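Local coordinates for endo-pectate lyase (Erwinia chrysanthemi, PDB 3B4N), which probably cleaves polygalacturonate and partly methylated pectins by calcium-dependent beta-elimination, acting within the chain and leaving unsaturated galacturonosyl ends, at residues A[41-46]-A[91-96]; A[47-52]-A[64-69]; A[85-90]-A[97-102]. All blocks are in the same frame, centred on the assembly; numbering follows the deposited sequence.

Contact 1. Residues A[41-46]-A[91-96]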
ATOM      1  N   GLU A  41       6.416  13.358 -12.994  1.00 17.08           N
ATOM      2  CA  GLU A  41       7.447  13.373 -14.035  1.00 17.81           C
ATOM      3  C   GLU A  41       7.209  12.099 -14.848  1.00 18.25           C
ATOM      4  O   GLU A  41       7.143  11.006 -14.293  1.00 19.97           O
ATOM      5  CB  GLU A  41       8.851  13.366 -13.412  1.00 17.39           C
ATOM      6  CG  GLU A  41       9.968  13.018 -14.402  1.00 17.71           C
ATOM      7  CD  GLU A  41       9.960  13.906 -15.630  1.00 21.72           C
ATOM      8  OE1 GLU A  41      10.133  13.375 -16.751  1.00 20.58           O
ATOM      9  OE2 GLU A  41       9.785  15.133 -15.477  1.00 23.36           O
ATOM     10  N   SER A  42       7.082  12.235 -16.165  1.00 19.71           N
ATOM     11  CA  SER A  42       6.799  11.085 -17.020  1.00 20.25           C
ATOM     12  C   SER A  42       7.991  10.276 -17.522  1.00 19.90           C
ATOM     13  O   SER A  42       7.835   9.116 -17.893  1.00 21.59           O
ATOM     14  CB  SER A  42       5.973  11.537 -18.224  1.00 22.94           C
ATOM     15  OG  SER A  42       6.687  12.498 -18.982  1.00 25.46           O
ATOM     16  N   LYS A  43       9.170  10.880 -17.551  1.00 17.95           N
ATOM     17  CA  LYS A  43      10.350  10.169 -18.026  1.00 16.43           C
ATOM     18  C   LYS A  43      11.421  10.105 -16.944  1.00 15.02           C
ATOM     19  O   LYS A  43      12.511  10.645 -17.090  1.00 14.70           O
ATOM     20  CB  LYS A  43      10.890  10.842 -19.294  1.00 17.76           C
ATOM     21  CG  LYS A  43       9.936  10.691 -20.479  1.00 19.84           C
ATOM     22  CD  LYS A  43      10.407  11.401 -21.739  1.00 24.16           C
ATOM     23  CE  LYS A  43      10.017  12.873 -21.726  1.00 27.82           C
ATOM     24  NZ  LYS A  43      10.177  13.503 -23.073  1.00 30.94           N
ATOM     25  N   VAL A  44      11.103   9.423 -15.852  1.00 13.37           N
ATOM     26  CA  VAL A  44      12.052   9.308 -14.754  1.00 11.53           C
ATOM     27  C   VAL A  44      13.197   8.364 -15.106  1.00 12.01           C
ATOM     28  O   VAL A  44      12.967   7.272 -15.632  1.00 13.70           O
ATOM     29  CB  VAL A  44      11.366   8.787 -13.479  1.00 11.48           C
ATOM     30  CG1 VAL A  44      12.388   8.690 -12.348  1.00 11.15           C
ATOM     31  CG2 VAL A  44      10.224   9.714 -13.082  1.00 13.36           C
ATOM     32  N   ALA A  45      14.424   8.795 -14.815  1.00 12.01           N
ATOM     33  CA  ALA A  45      15.621   7.994 -15.069  1.00 11.51           C
ATOM     34  C   ALA A  45      16.121   7.416 -13.743  1.00 11.96           C
ATOM     35  O   ALA A  45      16.445   6.236 -13.652  1.00 12.66           O
ATOM     36  CB  ALA A  45      16.696   8.846 -15.708  1.00 12.22           C
ATOM     37  N   ARG A  46      16.186   8.265 -12.722  1.00  9.92           N
ATOM     38  CA  ARG A  46      16.616   7.838 -11.393  1.00 10.84           C
ATOM     39  C   ARG A  46      16.000   8.769 -10.373  1.00  9.53           C
ATOM     40  O   ARG A  46      15.452   9.816 -10.724  1.00 10.16           O
ATOM     41  CB  ARG A  46      18.144   7.891 -11.250  1.00 10.56           C
ATOM     42  CG  ARG A  46      18.720   9.300 -11.359  1.00 10.77           C
ATOM     43  CD  ARG A  46      20.080   9.433 -10.683  1.00 11.61           C
ATOM     44  NE  ARG A  46      21.061   8.512 -11.245  1.00 12.27           N
ATOM     45  CZ  ARG A  46      22.330   8.454 -10.854  1.00 11.58           C
ATOM     46  NH1 ARG A  46      22.773   9.263  -9.903  1.00 13.28           N
ATOM     47  NH2 ARG A  46      23.150   7.578 -11.421  1.00 11.23           N
ATOM     48  N   VAL A  91      14.874  12.635 -11.049  1.00 10.12           N
ATOM     49  CA  VAL A  91      15.686  13.050 -12.189  1.00 11.17           C
ATOM     50  C   VAL A  91      15.157  12.464 -13.483  1.00 10.40           C
ATOM     51  O   VAL A  91      15.020  11.253 -13.614  1.00 10.16           O
ATOM     52  CB  VAL A  91      17.152  12.608 -11.994  1.00 11.18           C
ATOM     53  CG1 VAL A  91      18.008  13.116 -13.146  1.00 11.13           C
ATOM     54  CG2 VAL A  91      17.681  13.121 -10.658  1.00 13.45           C
ATOM     55  N   SER A  92      14.861  13.334 -14.443  1.00 12.20           N
ATOM     56  CA  SER A  92      14.340  12.882 -15.721  1.00 12.71           C
ATOM     57  C   SER A  92      15.467  12.439 -16.642  1.00 14.98           C
ATOM     58  O   SER A  92      16.645  12.665 -16.359  1.00 14.94           O
ATOM     59  CB  SER A  92      13.565  14.010 -16.409  1.00 13.69           C
ATOM     60  OG  SER A  92      14.468  14.958 -16.966  1.00 14.74           O
ATOM     61  N   GLU A  93      15.096  11.810 -17.747  1.00 15.34           N
ATOM     62  CA  GLU A  93      16.075  11.364 -18.725  1.00 16.55           C
ATOM     63  C   GLU A  93      16.822  12.570 -19.287  1.00 18.09           C
ATOM     64  O   GLU A  93      17.962  12.438 -19.753  1.00 17.81           O
ATOM     65  CB  GLU A  93      15.372  10.613 -19.846  1.00 16.95           C
ATOM     66  CG  GLU A  93      14.794   9.288 -19.405  1.00 17.89           C
ATOM     67  CD  GLU A  93      14.056   8.587 -20.515  1.00 17.57           C
ATOM     68  OE1 GLU A  93      13.572   7.464 -20.283  1.00 17.66           O
ATOM     69  OE2 GLU A  93      13.965   9.165 -21.619  1.00 19.29           O
ATOM     70  N   ASN A  94      16.193  13.742 -19.216  1.00 18.57           N
ATOM     71  CA  ASN A  94      16.797  14.974 -19.720  1.00 19.68           C
ATOM     72  C   ASN A  94      17.305  15.967 -18.672  1.00 20.41           C
ATOM     73  O   ASN A  94      17.122  17.183 -18.812  1.00 21.51           O
ATOM     74  CB  ASN A  94      15.827  15.686 -20.661  1.00 19.11           C
ATOM     75  CG  ASN A  94      15.604  14.921 -21.945  1.00 21.71           C
ATOM     76  OD1 ASN A  94      14.685  14.109 -22.049  1.00 22.83           O
ATOM     77  ND2 ASN A  94      16.462  15.161 -22.930  1.00 23.05           N
ATOM     78  N   GLN A  95      17.936  15.440 -17.629  1.00 21.16           N
ATOM     79  CA  GLN A  95      18.544  16.244 -16.566  1.00 20.46           C
ATOM     80  C   GLN A  95      17.643  17.141 -15.732  1.00 21.14           C
ATOM     81  O   GLN A  95      18.139  17.971 -14.967  1.00 21.14           O
ATOM     82  CB  GLN A  95      19.675  17.106 -17.145  1.00 20.79           C
ATOM     83  CG  GLN A  95      20.693  16.365 -18.011  1.00 20.51           C
ATOM     84  CD  GLN A  95      20.242  16.216 -19.451  1.00 21.58           C
ATOM     85  OE1 GLN A  95      20.142  15.102 -19.972  1.00 21.50           O
ATOM     86  NE2 GLN A  95      19.967  17.340 -20.107  1.00 20.17           N
ATOM     87  N   ALA A  96      16.331  17.005 -15.867  1.00 20.06           N
ATOM     88  CA  ALA A  96      15.447  17.837 -15.066  1.00 20.23           C
ATOM     89  C   ALA A  96      15.519  17.352 -13.625  1.00 19.70           C
ATOM     90  O   ALA A  96      15.501  16.144 -13.369  1.00 20.67           O
ATOM     91  CB  ALA A  96      14.019  17.748 -15.576  1.00 21.86           C
TER
HETATM   92  O   HOH W   1      14.024   6.115 -17.876  1.00 24.44           O

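Contact 2. Residues A[47-52]-A[64-69]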
ATOM      1  N   GLN A  47      16.096   8.379  -9.108  1.00 10.64           N
ATOM      2  CA  GLN A  47      15.554   9.191  -8.029  1.00  9.01           C
ATOM      3  C   GLN A  47      16.590   9.206  -6.921  1.00 10.23           C
ATOM      4  O   GLN A  47      17.108   8.164  -6.540  1.00 12.85           O
ATOM      5  CB  GLN A  47      14.227   8.604  -7.547  1.00  8.70           C
ATOM      6  CG  GLN A  47      13.215   8.518  -8.682  1.00  8.71           C
ATOM      7  CD  GLN A  47      11.951   7.813  -8.268  1.00  8.14           C
ATOM      8  OE1 GLN A  47      11.933   6.585  -8.107  1.00 11.87           O
ATOM      9  NE2 GLN A  47      10.886   8.582  -8.086  1.00  6.92           N
ATOM     10  N   GLU A  48      16.897  10.392  -6.413  1.00  9.43           N
ATOM     11  CA  GLU A  48      17.918  10.511  -5.388  1.00 10.54           C
ATOM     12  C   GLU A  48      17.347  11.009  -4.083  1.00  9.49           C
ATOM     13  O   GLU A  48      16.540  11.937  -4.057  1.00 10.44           O
ATOM     14  CB  GLU A  48      19.010  11.462  -5.867  1.00 10.23           C
ATOM     15  CG  GLU A  48      19.589  11.083  -7.225  1.00 12.33           C
ATOM     16  CD  GLU A  48      20.700  12.009  -7.657  1.00 15.17           C
ATOM     17  OE1 GLU A  48      20.576  13.233  -7.436  1.00 18.44           O
ATOM     18  OE2 GLU A  48      21.690  11.512  -8.229  1.00 17.84           O
ATOM     19  N   VAL A  49      17.763  10.388  -2.990  1.00  9.47           N
ATOM     20  CA  VAL A  49      17.286  10.797  -1.678  1.00  9.14           C
ATOM     21  C   VAL A  49      18.377  11.619  -1.013  1.00  9.35           C
ATOM     22  O   VAL A  49      19.534  11.213  -0.985  1.00  9.74           O
ATOM     23  CB  VAL A  49      16.969   9.584  -0.776  1.00 10.08           C
ATOM     24  CG1 VAL A  49      16.355  10.055   0.539  1.00  9.21           C
ATOM     25  CG2 VAL A  49      16.025   8.632  -1.498  1.00 11.56           C
ATOM     26  N   TYR A  50      17.994  12.782  -0.495  1.00  8.72           N
ATOM     27  CA  TYR A  50      18.917  13.680   0.193  1.00  8.96           C
ATOM     28  C   TYR A  50      18.485  13.832   1.645  1.00  9.97           C
ATOM     29  O   TYR A  50      17.296  13.792   1.967  1.00 10.22           O
ATOM     30  CB  TYR A  50      18.933  15.046  -0.493  1.00  9.07           C
ATOM     31  CG  TYR A  50      19.633  15.017  -1.823  1.00 10.06           C
ATOM     32  CD1 TYR A  50      20.995  15.310  -1.918  1.00  9.90           C
ATOM     33  CD2 TYR A  50      18.953  14.635  -2.979  1.00 10.66           C
ATOM     34  CE1 TYR A  50      21.666  15.219  -3.127  1.00  9.85           C
ATOM     35  CE2 TYR A  50      19.617  14.540  -4.201  1.00 10.56           C
ATOM     36  CZ  TYR A  50      20.974  14.831  -4.264  1.00 10.52           C
ATOM     37  OH  TYR A  50      21.646  14.710  -5.460  1.00 13.33           O
ATOM     38  N   ARG A  51      19.462  14.021   2.523  1.00  8.79           N
ATOM     39  CA  ARG A  51      19.185  14.164   3.945  1.00  9.02           C
ATOM     40  C   ARG A  51      20.144  15.165   4.575  1.00  9.14           C
ATOM     41  O   ARG A  51      21.268  15.333   4.109  1.00 10.43           O
ATOM     42  CB  ARG A  51      19.355  12.810   4.639  1.00 10.78           C
ATOM     43  CG  ARG A  51      18.904  12.778   6.096  1.00 10.40           C
ATOM     44  CD  ARG A  51      19.241  11.437   6.735  1.00 12.41           C
ATOM     45  NE  ARG A  51      20.669  11.337   7.021  1.00 13.09           N
ATOM     46  CZ  ARG A  51      21.307  10.207   7.292  1.00 17.45           C
ATOM     47  NH1 ARG A  51      20.646   9.055   7.320  1.00 17.97           N
ATOM     48  NH2 ARG A  51      22.615  10.226   7.517  1.00 19.32           N
ATOM     49  N   GLY A  52      19.677  15.819   5.632  1.00 10.11           N
ATOM     50  CA  GLY A  52      20.507  16.762   6.359  1.00 10.43           C
ATOM     51  C   GLY A  52      20.068  16.789   7.809  1.00 11.18           C
ATOM     52  O   GLY A  52      18.983  16.311   8.133  1.00 11.66           O
ATOM     53  N   ALA A  64      21.087   8.120  -1.070  1.00 10.65           N
ATOM     54  CA  ALA A  64      20.718   6.999  -1.925  1.00 10.11           C
ATOM     55  C   ALA A  64      20.418   7.371  -3.368  1.00  9.85           C
ATOM     56  O   ALA A  64      19.974   8.478  -3.656  1.00 10.41           O
ATOM     57  CB  ALA A  64      19.503   6.255  -1.332  1.00 11.16           C
ATOM     58  N   VAL A  65      20.705   6.440  -4.273  1.00  9.54           N
ATOM     59  CA  VAL A  65      20.374   6.604  -5.686  1.00  9.84           C
ATOM     60  C   VAL A  65      19.454   5.412  -5.939  1.00  9.96           C
ATOM     61  O   VAL A  65      19.862   4.258  -5.753  1.00 11.89           O
ATOM     62  CB  VAL A  65      21.601   6.496  -6.611  1.00 10.45           C
ATOM     63  CG1 VAL A  65      21.139   6.458  -8.069  1.00 11.88           C
ATOM     64  CG2 VAL A  65      22.526   7.697  -6.396  1.00 11.78           C
ATOM     65  N   LEU A  66      18.223   5.696  -6.362  1.00 10.05           N
ATOM     66  CA  LEU A  66      17.216   4.662  -6.591  1.00 10.09           C
ATOM     67  C   LEU A  66      16.803   4.562  -8.042  1.00 10.14           C
ATOM     68  O   LEU A  66      17.061   5.468  -8.831  1.00 10.49           O
ATOM     69  CB  LEU A  66      15.973   4.967  -5.751  1.00  9.64           C
ATOM     70  CG  LEU A  66      16.241   5.276  -4.272  1.00  9.98           C
ATOM     71  CD1 LEU A  66      14.958   5.722  -3.601  1.00 10.91           C
ATOM     72  CD2 LEU A  66      16.833   4.048  -3.581  1.00 12.88           C
ATOM     73  N   ASP A  67      16.150   3.453  -8.389  1.00 10.04           N
ATOM     74  CA  ASP A  67      15.672   3.265  -9.750  1.00 11.74           C
ATOM     75  C   ASP A  67      14.496   4.207 -10.003  1.00 11.69           C
ATOM     76  O   ASP A  67      14.080   4.935  -9.103  1.00 11.15           O
ATOM     77  CB  ASP A  67      15.286   1.793 -10.010  1.00 12.23           C
ATOM     78  CG  ASP A  67      14.126   1.312  -9.158  1.00 16.29           C
ATOM     79  OD1 ASP A  67      13.193   2.086  -8.879  1.00 14.25           O
ATOM     80  OD2 ASP A  67      14.133   0.122  -8.790  1.00 20.37           O
ATOM     81  N   ALA A  68      13.950   4.189 -11.215  1.00 10.82           N
ATOM     82  CA  ALA A  68      12.868   5.089 -11.589  1.00 10.45           C
ATOM     83  C   ALA A  68      11.466   4.651 -11.214  1.00 10.58           C
ATOM     84  O   ALA A  68      10.524   5.441 -11.324  1.00 12.19           O
ATOM     85  CB  ALA A  68      12.919   5.328 -13.102  1.00 12.20           C
ATOM     86  N   GLU A  69      11.329   3.410 -10.767  1.00 11.18           N
ATOM     87  CA  GLU A  69      10.014   2.855 -10.464  1.00 10.93           C
ATOM     88  C   GLU A  69       9.534   2.937  -9.023  1.00  9.92           C
ATOM     89  O   GLU A  69       8.336   3.080  -8.768  1.00 11.30           O
ATOM     90  CB  GLU A  69       9.977   1.399 -10.940  1.00 12.25           C
ATOM     91  CG  GLU A  69      10.247   1.229 -12.450  1.00 16.62           C
ATOM     92  CD  GLU A  69      11.729   1.309 -12.836  1.00 18.69           C
ATOM     93  OE1 GLU A  69      12.026   1.724 -13.974  1.00 20.51           O
ATOM     94  OE2 GLU A  69      12.601   0.944 -12.022  1.00 20.28           O
TER

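Contact 3. Residues A[85-90]-A[97-102]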
ATOM      1  N   TRP A  85      16.126  16.101   8.016  1.00 10.80           N
ATOM      2  CA  TRP A  85      15.304  16.660   6.952  1.00 11.25           C
ATOM      3  C   TRP A  85      15.642  15.828   5.724  1.00 10.44           C
ATOM      4  O   TRP A  85      16.811  15.465   5.497  1.00  9.61           O
ATOM      5  CB  TRP A  85      15.647  18.127   6.680  1.00 10.18           C
ATOM      6  CG  TRP A  85      14.983  19.088   7.607  1.00 11.66           C
ATOM      7  CD1 TRP A  85      13.897  19.870   7.339  1.00 13.66           C
ATOM      8  CD2 TRP A  85      15.336  19.336   8.967  1.00 12.84           C
ATOM      9  NE1 TRP A  85      13.547  20.590   8.455  1.00 13.69           N
ATOM     10  CE2 TRP A  85      14.413  20.282   9.471  1.00 13.58           C
ATOM     11  CE3 TRP A  85      16.341  18.852   9.812  1.00 13.66           C
ATOM     12  CZ2 TRP A  85      14.465  20.752  10.786  1.00 15.43           C
ATOM     13  CZ3 TRP A  85      16.395  19.320  11.124  1.00 14.46           C
ATOM     14  CH2 TRP A  85      15.458  20.264  11.594  1.00 15.42           C
ATOM     15  N   TYR A  86      14.611  15.515   4.948  1.00  9.01           N
ATOM     16  CA  TYR A  86      14.760  14.735   3.729  1.00  9.05           C
ATOM     17  C   TYR A  86      14.124  15.425   2.534  1.00  8.50           C
ATOM     18  O   TYR A  86      13.163  16.170   2.669  1.00  8.90           O
ATOM     19  CB  TYR A  86      14.070  13.379   3.873  1.00  9.14           C
ATOM     20  CG  TYR A  86      14.660  12.451   4.899  1.00  8.50           C
ATOM     21  CD1 TYR A  86      15.653  11.536   4.554  1.00  8.37           C
ATOM     22  CD2 TYR A  86      14.183  12.451   6.206  1.00 11.12           C
ATOM     23  CE1 TYR A  86      16.151  10.626   5.498  1.00 10.01           C
ATOM     24  CE2 TYR A  86      14.668  11.560   7.148  1.00 10.76           C
ATOM     25  CZ  TYR A  86      15.646  10.652   6.791  1.00  9.47           C
ATOM     26  OH  TYR A  86      16.124   9.769   7.725  1.00 12.00           O
ATOM     27  N   TRP A  87      14.690  15.150   1.364  1.00  8.47           N
ATOM     28  CA  TRP A  87      14.179  15.644   0.083  1.00  9.13           C
ATOM     29  C   TRP A  87      14.393  14.503  -0.900  1.00  9.06           C
ATOM     30  O   TRP A  87      15.329  13.718  -0.763  1.00  9.02           O
ATOM     31  CB  TRP A  87      14.989  16.821  -0.469  1.00  9.35           C
ATOM     32  CG  TRP A  87      14.888  18.100   0.271  1.00 10.26           C
ATOM     33  CD1 TRP A  87      14.098  19.171  -0.038  1.00  9.68           C
ATOM     34  CD2 TRP A  87      15.644  18.473   1.422  1.00 10.94           C
ATOM     35  NE1 TRP A  87      14.325  20.194   0.849  1.00 12.27           N
ATOM     36  CE2 TRP A  87      15.270  19.793   1.756  1.00 10.89           C
ATOM     37  CE3 TRP A  87      16.604  17.818   2.209  1.00 11.42           C
ATOM     38  CZ2 TRP A  87      15.826  20.475   2.842  1.00 11.77           C
ATOM     39  CZ3 TRP A  87      17.160  18.497   3.292  1.00 10.34           C
ATOM     40  CH2 TRP A  87      16.766  19.814   3.596  1.00 11.59           C
ATOM     41  N   VAL A  88      13.524  14.409  -1.896  1.00  8.20           N
ATOM     42  CA  VAL A  88      13.683  13.414  -2.944  1.00  9.48           C
ATOM     43  C   VAL A  88      13.751  14.184  -4.260  1.00  8.98           C
ATOM     44  O   VAL A  88      12.913  15.043  -4.548  1.00  9.77           O
ATOM     45  CB  VAL A  88      12.523  12.398  -2.980  1.00  9.83           C
ATOM     46  CG1 VAL A  88      12.574  11.592  -4.280  1.00 11.66           C
ATOM     47  CG2 VAL A  88      12.634  11.455  -1.789  1.00 11.61           C
ATOM     48  N   ASP A  89      14.792  13.893  -5.026  1.00  9.19           N
ATOM     49  CA  ASP A  89      15.034  14.518  -6.315  1.00 11.39           C
ATOM     50  C   ASP A  89      14.707  13.499  -7.405  1.00 10.51           C
ATOM     51  O   ASP A  89      15.387  12.487  -7.543  1.00 11.48           O
ATOM     52  CB  ASP A  89      16.510  14.920  -6.404  1.00 12.63           C
ATOM     53  CG  ASP A  89      16.852  15.694  -7.666  1.00 16.85           C
ATOM     54  OD1 ASP A  89      18.045  16.053  -7.811  1.00 18.80           O
ATOM     55  OD2 ASP A  89      15.958  15.946  -8.501  1.00 17.27           O
ATOM     56  N   VAL A  90      13.646  13.762  -8.158  1.00 11.24           N
ATOM     57  CA  VAL A  90      13.254  12.886  -9.257  1.00 11.09           C
ATOM     58  C   VAL A  90      13.985  13.446 -10.482  1.00 11.19           C
ATOM     59  O   VAL A  90      13.773  14.592 -10.883  1.00 11.86           O
ATOM     60  CB  VAL A  90      11.723  12.899  -9.441  1.00 10.30           C
ATOM     61  CG1 VAL A  90      11.332  12.107 -10.675  1.00 12.00           C
ATOM     62  CG2 VAL A  90      11.063  12.307  -8.206  1.00 11.33           C
ATOM     63  N   GLN A  97      15.626  18.292 -12.692  1.00 20.21           N
ATOM     64  CA  GLN A  97      15.676  17.974 -11.268  1.00 20.18           C
ATOM     65  C   GLN A  97      14.330  18.390 -10.705  1.00 19.34           C
ATOM     66  O   GLN A  97      14.042  19.584 -10.570  1.00 20.43           O
ATOM     67  CB  GLN A  97      16.768  18.778 -10.559  1.00 22.27           C
ATOM     68  CG  GLN A  97      18.129  18.746 -11.225  1.00 25.86           C
ATOM     69  CD  GLN A  97      18.796  17.392 -11.139  1.00 26.73           C
ATOM     70  OE1 GLN A  97      19.005  16.726 -12.152  1.00 29.66           O
ATOM     71  NE2 GLN A  97      19.140  16.976  -9.923  1.00 26.36           N
ATOM     72  N   VAL A  98      13.496  17.409 -10.391  1.00 15.51           N
ATOM     73  CA  VAL A  98      12.179  17.690  -9.846  1.00 15.94           C
ATOM     74  C   VAL A  98      12.287  17.376  -8.359  1.00 15.35           C
ATOM     75  O   VAL A  98      12.091  16.241  -7.926  1.00 16.28           O
ATOM     76  CB  VAL A  98      11.118  16.805 -10.528  1.00 15.40           C
ATOM     77  CG1 VAL A  98       9.726  17.283 -10.170  1.00 16.84           C
ATOM     78  CG2 VAL A  98      11.317  16.846 -12.046  1.00 17.45           C
ATOM     79  N   VAL A  99      12.612  18.403  -7.586  1.00 12.95           N
ATOM     80  CA  VAL A  99      12.818  18.256  -6.155  1.00 13.49           C
ATOM     81  C   VAL A  99      11.569  18.435  -5.330  1.00 11.32           C
ATOM     82  O   VAL A  99      10.802  19.377  -5.522  1.00 12.39           O
ATOM     83  CB  VAL A  99      13.878  19.254  -5.659  1.00 13.59           C
ATOM     84  CG1 VAL A  99      14.211  18.985  -4.209  1.00 16.39           C
ATOM     85  CG2 VAL A  99      15.133  19.134  -6.518  1.00 16.53           C
ATOM     86  N   SER A 100      11.376  17.517  -4.395  1.00 10.17           N
ATOM     87  CA  SER A 100      10.229  17.543  -3.512  1.00 10.57           C
ATOM     88  C   SER A 100      10.349  18.580  -2.411  1.00 10.53           C
ATOM     89  O   SER A 100      11.386  19.227  -2.223  1.00 11.55           O
ATOM     90  CB  SER A 100      10.080  16.188  -2.826  1.00 10.56           C
ATOM     91  OG  SER A 100      11.105  16.034  -1.838  1.00  9.35           O
ATOM     92  N   ASN A 101       9.244  18.724  -1.690  1.00 10.98           N
ATOM     93  CA  ASN A 101       9.192  19.573  -0.517  1.00 11.23           C
ATOM     94  C   ASN A 101      10.053  18.817   0.488  1.00 11.15           C
ATOM     95  O   ASN A 101      10.300  17.613   0.329  1.00 11.25           O
ATOM     96  CB  ASN A 101       7.772  19.614   0.039  1.00 11.12           C
ATOM     97  CG  ASN A 101       7.214  18.219   0.286  1.00 10.91           C
ATOM     98  OD1 ASN A 101       7.091  17.752   1.430  1.00 13.46           O
ATOM     99  ND2 ASN A 101       6.891  17.544  -0.786  1.00  8.37           N
ATOM    100  N   ALA A 102      10.493  19.510   1.527  1.00 11.40           N
ATOM    101  CA  ALA A 102      11.271  18.870   2.571  1.00 11.71           C
ATOM    102  C   ALA A 102      10.312  18.280   3.609  1.00 11.80           C
ATOM    103  O   ALA A 102       9.197  18.776   3.788  1.00 14.57           O
ATOM    104  CB  ALA A 102      12.173  19.896   3.252  1.00 14.25           C
TER

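Contact 1. Residues A[41-46]-A[91-96]
Val91 O takes two backbone donors from the strand beside it: Ala45 N comes straight in at 2.8 Å, in the carbonyl plane, while Arg46 N makes a weak bond to Val91 O at 3.3 Å. In return Val91 N donates to Arg46 O at 2.9 Å, closing the hydrogen-bonded pair Arg46-Val91. One step back, Lys43 O receives Glu93 N at 2.9 Å and also lies 3.2 Å from Ser92 CA, a CA-H...O contact. Among the side chains, Arg46 and Val91 run side by side in the same direction, Arg46 CG resting 3.7 Å from Val91 CB; the guanidinium end goes on to a salt bridge with Glu48. Two residues, Ala45 and Arg46, thus face the single residue Val91, which is a classic beta bulge in the antiparallel pairing of strands 44-52 and 85-92, the central strands of a four-stranded sheet in the N-terminal part of the chain. Beyond the bulge, a water bridges Val44 O and Glu93 OE1, donating to both. Glu41 reaches in from the approach to its strand: with CG anti to the backbone N (chi1 165°) and a bend at chi2, its carboxylate meets Ser92 CB through OE1 and accepts Lys43 N at 2.8 Å, tying down the residue whose carbonyl holds Glu93. On the partner side, the type I turn from Ser92 to Gln95 is fastened by Ser92 OG, which accepts Ala96 N at 3.0 Å and, more weakly, Asn94 N.

Contact 2. Residues A[47-52]-A[64-69]
Val49 and Leu66 meet at an oblique angle, Val49 CG2 lying 3.7 Å from Leu66 CD1. The valine has CG1 anti to its backbone N (chi1 -175°), which leaves CG2 as the branch that reaches Leu66 and, more loosely, the methyl of Ala64. Phe73 of strand 72-75 touches all three of these apolar side chains. Leu66 keeps CG beside its own N (chi1 -49°), and its CB packs over Gln47 O, the carbonyl that accepts Leu66 N at 2.7 Å. Gln47 N gives the reciprocal bond to Leu66 O, arriving well above the carbonyl plane, and Val49 N donates to Ala64 O at 3.0 Å. This is the antiparallel beta hairpin of strands 44-52 and 61-66, with Gln47-Leu66 and Val49-Ala64 as hydrogen-bonded pairs and Glu48-Val65 as the non-hydrogen-bonded pair between them. Gln47, Val49, Ala64 and Leu66 share one face of the sheet; Glu48 and Val65 are on the other. There the extended Glu48 chain carries a carboxylate with several partners: Tyr50 OH donates to Glu48 OE1 at 2.7 Å from above the carboxylate plane, and OE2 forms salt bridges with Arg46 and Arg62, positive neighbours that would be expected to favour its ionised form. The buried Gln47 chain, extended beyond CG, lays its CG 3.7 Å from Asp67 O, one residue beyond Leu66. Asp67 is turned so that OD1 accepts Glu69 N at 3.0 Å, an Asx turn, and OD1 also receives Thr70 N.

Contact 3. Residues A[85-90]-A[97-102]
Trp85 brushes Ala102 with its ring edge, CD1 to CB 4.4 Å, at the open end of the beta hairpin formed by strands 85-92 and 97-104. Tyr86 adds a backbone touch, its carbonyl O receiving a CA-H...O contact from Ala102, while its hydroxyl bonds to Asp75 and Asn33. Trp87 lays one indole face over Ala102: the methyl sits 3.1 Å above the ring plane, offset toward the rim and near NE1 and CE2. Ser100 O lies in that plane at the ring's edge, and Arg60 contributes a cation-pi contact. At Val88 a side chain replaces a carbonyl in the pairing, for Val88 N donates to Ser100 OG at 2.9 Å, almost straight, while Ser100 N bonds back to Val88 O. Ser100 OG, held between its own N and carbonyl carbon (chi1 73°), donates in turn to Asn101 O at 2.8 Å. Asp89, in a non-hydrogen-bonded pair with Val99, crosses Gln97 with carboxylate and amide planes 82° apart, and Val99 CG2 packs against Asp89 OD2 at 3.8 Å. Val90 and Val98 form a hydrogen-bonded antiparallel pair through two backbone bonds. Of these, Val90 N reaches Val98 O from 45° out of the carbonyl plane, and Val90 CB stands 4.1 Å from Val98 CB.

In the fold
All three contacts belong to one four-stranded antiparallel sheet, ordered 61-66, 44-52, 85-92, 97-104, in the N-terminal part of the chain and away from the calcium and zinc sites. Contact 1 joins the two central strands, while contacts 2 and 3 add the outer strands as hairpins. Their centres lie about 12 Å (1 to 2), 13 Å (1 to 3) and 9 Å (2 to 3) apart. Along the chain contact 2 is nested within the loop closed by contact 1, contact 3 follows contact 2, and contacts 1 and 3 interleave. The sheet precedes, and is separate from, the right-handed parallel beta-helix that carries the metal sites.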